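Local coordinates for DNA polymerase sliding clamp (Archaeoglobus fulgidus, PDB 1RWZ), which forms a homotrimeric ring around DNA that probably tethers the polymerase's catalytic subunit and other proteins to it during replication, at residues 202-207 with 225-230. Sequence-based numbering, arbitrary orientation.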
ATOM      1  N   CYS A 202     -13.103 -15.425   0.290  1.00 16.44           N
ATOM      2  CA  CYS A 202     -12.924 -14.506   1.408  1.00 18.43           C
ATOM      3  C   CYS A 202     -12.493 -13.087   1.063  1.00 18.94           C
ATOM      4  O   CYS A 202     -12.513 -12.211   1.928  1.00 19.22           O
ATOM      5  CB  CYS A 202     -11.934 -15.102   2.413  1.00 17.72           C
ATOM      6  SG  CYS A 202     -12.533 -16.598   3.217  1.00 20.68           S
ATOM      7  N   LYS A 203     -12.118 -12.845  -0.188  1.00 19.60           N
ATOM      8  CA  LYS A 203     -11.684 -11.507  -0.573  1.00 20.53           C
ATOM      9  C   LYS A 203     -12.765 -10.431  -0.468  1.00 20.22           C
ATOM     10  O   LYS A 203     -12.449  -9.244  -0.387  1.00 20.72           O
ATOM     11  CB  LYS A 203     -11.101 -11.529  -1.987  1.00 21.76           C
ATOM     12  CG  LYS A 203      -9.727 -12.174  -2.033  1.00 23.11           C
ATOM     13  CD  LYS A 203      -9.156 -12.200  -3.435  1.00 26.12           C
ATOM     14  CE  LYS A 203      -7.774 -12.832  -3.424  1.00 27.58           C
ATOM     15  NZ  LYS A 203      -7.198 -12.946  -4.793  1.00 29.73           N
ATOM     16  N   VAL A 204     -14.031 -10.835  -0.459  1.00 19.40           N
ATOM     17  CA  VAL A 204     -15.121  -9.866  -0.350  1.00 19.36           C
ATOM     18  C   VAL A 204     -15.664  -9.774   1.073  1.00 18.94           C
ATOM     19  O   VAL A 204     -16.610  -9.026   1.336  1.00 18.44           O
ATOM     20  CB  VAL A 204     -16.298 -10.211  -1.298  1.00 20.03           C
ATOM     21  CG1 VAL A 204     -15.838 -10.135  -2.751  1.00 19.63           C
ATOM     22  CG2 VAL A 204     -16.849 -11.596  -0.978  1.00 19.46           C
ATOM     23  N   ALA A 205     -15.061 -10.524   1.990  1.00 18.56           N
ATOM     24  CA  ALA A 205     -15.508 -10.535   3.381  1.00 18.83           C
ATOM     25  C   ALA A 205     -14.457 -10.021   4.355  1.00 19.40           C
ATOM     26  O   ALA A 205     -13.273  -9.946   4.035  1.00 19.73           O
ATOM     27  CB  ALA A 205     -15.931 -11.947   3.778  1.00 18.96           C
ATOM     28  N   GLY A 206     -14.902  -9.674   5.559  1.00 19.84           N
ATOM     29  CA  GLY A 206     -13.981  -9.180   6.563  1.00 19.83           C
ATOM     30  C   GLY A 206     -14.559  -9.287   7.958  1.00 19.96           C
ATOM     31  O   GLY A 206     -15.666  -9.796   8.141  1.00 18.58           O
ATOM     32  N   SER A 207     -13.806  -8.819   8.947  1.00 19.89           N
ATOM     33  CA  SER A 207     -14.270  -8.862  10.326  1.00 20.05           C
ATOM     34  C   SER A 207     -15.603  -8.140  10.389  1.00 18.68           C
ATOM     35  O   SER A 207     -15.778  -7.105   9.751  1.00 18.75           O
ATOM     36  CB  SER A 207     -13.265  -8.171  11.251  1.00 21.48           C
ATOM     37  OG  SER A 207     -12.027  -8.854  11.246  1.00 25.24           O
ATOM     38  N   PHE A 225     -22.186 -15.925   3.178  1.00 12.64           N
ATOM     39  CA  PHE A 225     -21.667 -14.689   3.747  1.00 13.83           C
ATOM     40  C   PHE A 225     -22.760 -13.616   3.733  1.00 13.92           C
ATOM     41  O   PHE A 225     -23.522 -13.504   2.770  1.00 14.31           O
ATOM     42  CB  PHE A 225     -20.490 -14.143   2.924  1.00 13.47           C
ATOM     43  CG  PHE A 225     -19.263 -15.005   2.939  1.00 13.79           C
ATOM     44  CD1 PHE A 225     -19.106 -16.035   2.012  1.00 12.95           C
ATOM     45  CD2 PHE A 225     -18.241 -14.762   3.849  1.00 13.98           C
ATOM     46  CE1 PHE A 225     -17.946 -16.802   1.991  1.00 13.60           C
ATOM     47  CE2 PHE A 225     -17.077 -15.524   3.840  1.00 14.40           C
ATOM     48  CZ  PHE A 225     -16.928 -16.549   2.903  1.00 14.67           C
ATOM     49  N   GLU A 226     -22.838 -12.841   4.811  1.00 14.55           N
ATOM     50  CA  GLU A 226     -23.780 -11.727   4.892  1.00 14.95           C
ATOM     51  C   GLU A 226     -22.835 -10.537   4.955  1.00 14.60           C
ATOM     52  O   GLU A 226     -22.094 -10.359   5.925  1.00 14.46           O
ATOM     53  CB  GLU A 226     -24.669 -11.861   6.131  1.00 16.20           C
ATOM     54  CG  GLU A 226     -25.576 -13.078   6.003  1.00 21.15           C
ATOM     55  CD  GLU A 226     -26.537 -13.254   7.156  1.00 24.20           C
ATOM     56  OE1 GLU A 226     -27.537 -12.510   7.226  1.00 25.57           O
ATOM     57  OE2 GLU A 226     -26.287 -14.143   7.990  1.00 27.08           O
ATOM     58  N   LEU A 227     -22.851  -9.743   3.891  1.00 13.34           N
ATOM     59  CA  LEU A 227     -21.926  -8.622   3.737  1.00 13.06           C
ATOM     60  C   LEU A 227     -22.527  -7.226   3.678  1.00 12.56           C
ATOM     61  O   LEU A 227     -23.728  -7.056   3.510  1.00 12.65           O
ATOM     62  CB  LEU A 227     -21.116  -8.835   2.454  1.00 13.11           C
ATOM     63  CG  LEU A 227     -20.534 -10.236   2.245  1.00 12.90           C
ATOM     64  CD1 LEU A 227     -19.930 -10.344   0.838  1.00 13.83           C
ATOM     65  CD2 LEU A 227     -19.484 -10.506   3.303  1.00 13.09           C
ATOM     66  N   VAL A 228     -21.645  -6.234   3.782  1.00 13.06           N
ATOM     67  CA  VAL A 228     -22.015  -4.822   3.715  1.00 14.20           C
ATOM     68  C   VAL A 228     -23.102  -4.456   4.720  1.00 14.66           C
ATOM     69  O   VAL A 228     -24.199  -4.031   4.351  1.00 14.64           O
ATOM     70  CB  VAL A 228     -22.480  -4.448   2.286  1.00 14.88           C
ATOM     71  CG1 VAL A 228     -22.556  -2.931   2.136  1.00 15.09           C
ATOM     72  CG2 VAL A 228     -21.503  -5.027   1.259  1.00 14.91           C
ATOM     73  N   GLY A 229     -22.782  -4.608   6.000  1.00 15.40           N
ATOM     74  CA  GLY A 229     -23.755  -4.294   7.030  1.00 16.14           C
ATOM     75  C   GLY A 229     -24.954  -5.224   6.971  1.00 17.28           C
ATOM     76  O   GLY A 229     -26.056  -4.863   7.385  1.00 18.30           O
ATOM     77  N   GLY A 230     -24.740  -6.429   6.454  1.00 16.07           N
ATOM     78  CA  GLY A 230     -25.825  -7.388   6.356  1.00 16.23           C
ATOM     79  C   GLY A 230     -26.819  -7.070   5.252  1.00 16.00           C
ATOM     80  O   GLY A 230     -27.930  -7.606   5.236  1.00 16.95           O
TER
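C202 O is gripped twice: it accepts a 3.1 Å hydrogen bond from A205 N and another from K139 NZ of helix 135-146, an amine that reaches A205 O as well. The A205 N bond closes a tight turn in the chain that leads from helix 195-201 to strand 210-215, and the turn illustrates how a connecting loop can pack on the end of a strand through apolar contacts, with no hydrogen bond crossing between the segments. A205 points its methyl at strand 221-227, where CB lies 3.6 Å from F225 CD2 and 3.8 Å from CE2, approaching the ring obliquely, and 3.9 Å from L227 CD2. The F225 ring extends towards the turn, its CG anti to its own carbonyl carbon (chi1 -66°); farther along, its CZ meets C202 SG more loosely, at 4.4 Å. L227 lies across V204 at about a right angle, bringing CD1 to 3.8 Å from V204 CG2 and 3.6 Å from V204 O, so one leucine methyl covers both a side chain and a carbonyl. Beyond the turn, A135 lies against A205 and F225, while T13 of helix 8-19 packs on L227. This loop-to-strand contact, flanked by both helices, belongs to the helix-on-sheet layer of the PCNA fold, whose helices line the central DNA channel.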